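Local coordinates for protein aminotransferase, class III (Deinococcus radiodurans, PDB 3I4J) that probably works as a pyridoxal phosphate-dependent transaminase of class III, moving amino groups between substrates, at residues C[226-231]-C[244-249]. The protein carries 1 engineered substitution. Sequence-based numbering, arbitrary orientation.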
loop_
_atom_site.group_PDB
_atom_site.type_symbol
_atom_site.label_atom_id
_atom_site.label_comp_id
_atom_site.label_asym_id
_atom_site.label_seq_id
_atom_site.Cartn_x
_atom_site.Cartn_y
_atom_site.Cartn_z
ATOM N N ILE C 226 -15.161 15.191 -20.662
ATOM C CA ILE C 226 -14.017 14.575 -19.984
ATOM C C ILE C 226 -14.320 14.294 -18.513
ATOM O O ILE C 226 -15.189 14.923 -17.911
ATOM C CB ILE C 226 -12.740 15.453 -20.088
ATOM C CG1 ILE C 226 -12.932 16.777 -19.337
ATOM C CG2 ILE C 226 -12.400 15.681 -21.565
ATOM C CD1 ILE C 226 -11.668 17.628 -19.233
ATOM N N ILE C 227 -13.606 13.328 -17.945
ATOM C CA ILE C 227 -13.792 12.945 -16.551
ATOM C C ILE C 227 -13.078 13.922 -15.619
ATOM O O ILE C 227 -11.889 14.188 -15.786
ATOM C CB ILE C 227 -13.230 11.519 -16.294
ATOM C CG1 ILE C 227 -14.038 10.482 -17.085
ATOM C CG2 ILE C 227 -13.263 11.197 -14.806
ATOM C CD1 ILE C 227 -15.471 10.334 -16.625
ATOM N N PHE C 228 -13.810 14.458 -14.647
ATOM C CA PHE C 228 -13.235 15.386 -13.682
ATOM C C PHE C 228 -12.858 14.581 -12.435
ATOM O O PHE C 228 -13.715 14.007 -11.749
ATOM C CB PHE C 228 -14.252 16.490 -13.356
ATOM C CG PHE C 228 -13.797 17.472 -12.305
ATOM C CD1 PHE C 228 -12.443 17.692 -12.047
ATOM C CD2 PHE C 228 -14.738 18.218 -11.600
ATOM C CE1 PHE C 228 -12.042 18.641 -11.103
ATOM C CE2 PHE C 228 -14.348 19.166 -10.658
ATOM C CZ PHE C 228 -12.997 19.379 -10.409
ATOM N N ILE C 229 -11.556 14.508 -12.172
ATOM C CA ILE C 229 -11.052 13.764 -11.024
ATOM C C ILE C 229 -10.574 14.737 -9.960
ATOM O O ILE C 229 -9.731 15.583 -10.231
ATOM C CB ILE C 229 -9.855 12.862 -11.419
ATOM C CG1 ILE C 229 -10.256 11.917 -12.558
ATOM C CG2 ILE C 229 -9.394 12.054 -10.210
ATOM C CD1 ILE C 229 -9.083 11.158 -13.176
ATOM N N ALA C 230 -11.124 14.627 -8.754
ATOM C CA ALA C 230 -10.708 15.487 -7.658
ATOM C C ALA C 230 -9.761 14.689 -6.769
ATOM O O ALA C 230 -10.153 13.673 -6.189
ATOM C CB ALA C 230 -11.908 15.948 -6.847
ATOM N N ASP C 231 -8.514 15.142 -6.689
ATOM C CA ASP C 231 -7.515 14.479 -5.858
ATOM C C ASP C 231 -7.653 15.067 -4.461
ATOM O O ASP C 231 -7.127 16.147 -4.170
ATOM C CB ASP C 231 -6.106 14.735 -6.406
ATOM C CG ASP C 231 -5.027 14.052 -5.579
ATOM O OD1 ASP C 231 -5.327 13.620 -4.453
ATOM O OD2 ASP C 231 -3.874 13.965 -6.049
ATOM N N LEU C 244 -15.565 17.079 1.589
ATOM C CA LEU C 244 -14.610 17.068 0.484
ATOM C C LEU C 244 -14.366 18.551 0.225
ATOM O O LEU C 244 -15.311 19.344 0.204
ATOM C CB LEU C 244 -15.189 16.394 -0.766
ATOM C CG LEU C 244 -15.375 14.874 -0.708
ATOM C CD1 LEU C 244 -16.068 14.395 -1.971
ATOM C CD2 LEU C 244 -14.016 14.192 -0.550
ATOM N N ALA C 245 -13.106 18.935 0.049
ATOM C CA ALA C 245 -12.767 20.340 -0.173
ATOM C C ALA C 245 -13.426 20.932 -1.409
ATOM O O ALA C 245 -13.769 22.118 -1.430
ATOM C CB ALA C 245 -11.248 20.503 -0.272
ATOM N N LEU C 246 -13.602 20.111 -2.439
ATOM C CA LEU C 246 -14.204 20.575 -3.690
ATOM C C LEU C 246 -15.585 21.185 -3.481
ATOM O O LEU C 246 -15.961 22.138 -4.169
ATOM C CB LEU C 246 -14.309 19.419 -4.689
ATOM C CG LEU C 246 -14.765 19.785 -6.108
ATOM C CD1 LEU C 246 -13.756 20.749 -6.724
ATOM C CD2 LEU C 246 -14.893 18.529 -6.970
ATOM N N SER C 247 -16.330 20.631 -2.528
ATOM C CA SER C 247 -17.685 21.091 -2.217
ATOM C C SER C 247 -17.760 22.530 -1.727
ATOM O O SER C 247 -18.833 23.138 -1.749
ATOM C CB SER C 247 -18.324 20.175 -1.169
ATOM O OG SER C 247 -18.436 18.854 -1.663
ATOM N N ARG C 248 -16.640 23.077 -1.272
ATOM C CA ARG C 248 -16.637 24.455 -0.792
ATOM C C ARG C 248 -16.989 25.394 -1.940
ATOM O O ARG C 248 -17.422 26.528 -1.725
ATOM C CB ARG C 248 -15.271 24.822 -0.207
ATOM C CG ARG C 248 -14.946 24.088 1.090
ATOM C CD ARG C 248 -13.588 24.509 1.630
ATOM N NE ARG C 248 -13.567 25.925 1.991
ATOM C CZ ARG C 248 -13.834 26.401 3.204
ATOM N NH1 ARG C 248 -14.138 25.577 4.198
ATOM N NH2 ARG C 248 -13.805 27.713 3.420
ATOM N N TRP C 249 -16.803 24.908 -3.163
ATOM C CA TRP C 249 -17.120 25.685 -4.351
ATOM C C TRP C 249 -18.532 25.349 -4.832
ATOM O O TRP C 249 -18.715 24.543 -5.742
ATOM C CB TRP C 249 -16.099 25.390 -5.457
ATOM C CG TRP C 249 -14.798 26.163 -5.335
ATOM C CD1 TRP C 249 -14.466 27.316 -5.991
ATOM C CD2 TRP C 249 -13.663 25.824 -4.523
ATOM N NE1 TRP C 249 -13.197 27.714 -5.644
ATOM C CE2 TRP C 249 -12.680 26.818 -4.744
ATOM C CE3 TRP C 249 -13.379 24.778 -3.633
ATOM C CZ2 TRP C 249 -11.432 26.798 -4.105
ATOM C CZ3 TRP C 249 -12.136 24.756 -2.995
ATOM C CH2 TRP C 249 -11.177 25.763 -3.237
#
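Leu246 meets strand 227-231 with both of its methyl groups, and the two residues it touches, Phe228 and Ala230, stand on the same face of that strand. CD2 touches both residues: it sits 3.8 Å from Phe228 CE2 and 3.9 Å from Ala230 CB, bridging the far end of the ring and the small methyl beside it. CD1 adds a longer approach, 4.0 Å to Phe228 CZ. CD2 approaches the Phe228 ring obliquely, and the two side chains reach for each other from opposite directions. In both, CG stands anti to the backbone N and beside the carbonyl carbon (chi1 177° in Phe228, -173° in Leu246), which directs ring and fork at each other. The backbones come nearest at Ala230 CA and Leu246 CA, 7.3 Å apart. No hydrogen bond links the segments; the contact is apolar, and all three residues that touch are buried.

Strand 227-231 runs inside the seven-stranded mixed sheet of the large domain of a fold type I aminotransferase, parallel to its neighbours 191-196 and 256-259. Leu246 belongs to a short 3-10 turn in the connection leading to strand 256-259, whose i to i-3 hydrogen bonds include Arg248 N to Ala245 O at 3.0 Å. Glu232, directly after the strand, accepts hydrogen bonds from the backbone N of Ala245 and Leu246 through its two carboxylate oxygens, tying the start of the turn to the strand end. Helix 213-224 borders the same cluster, with Arg218 against Phe228 and Tyr214 against Leu246, while Ile229, pointing away from 244-249, packs on helix 98-115.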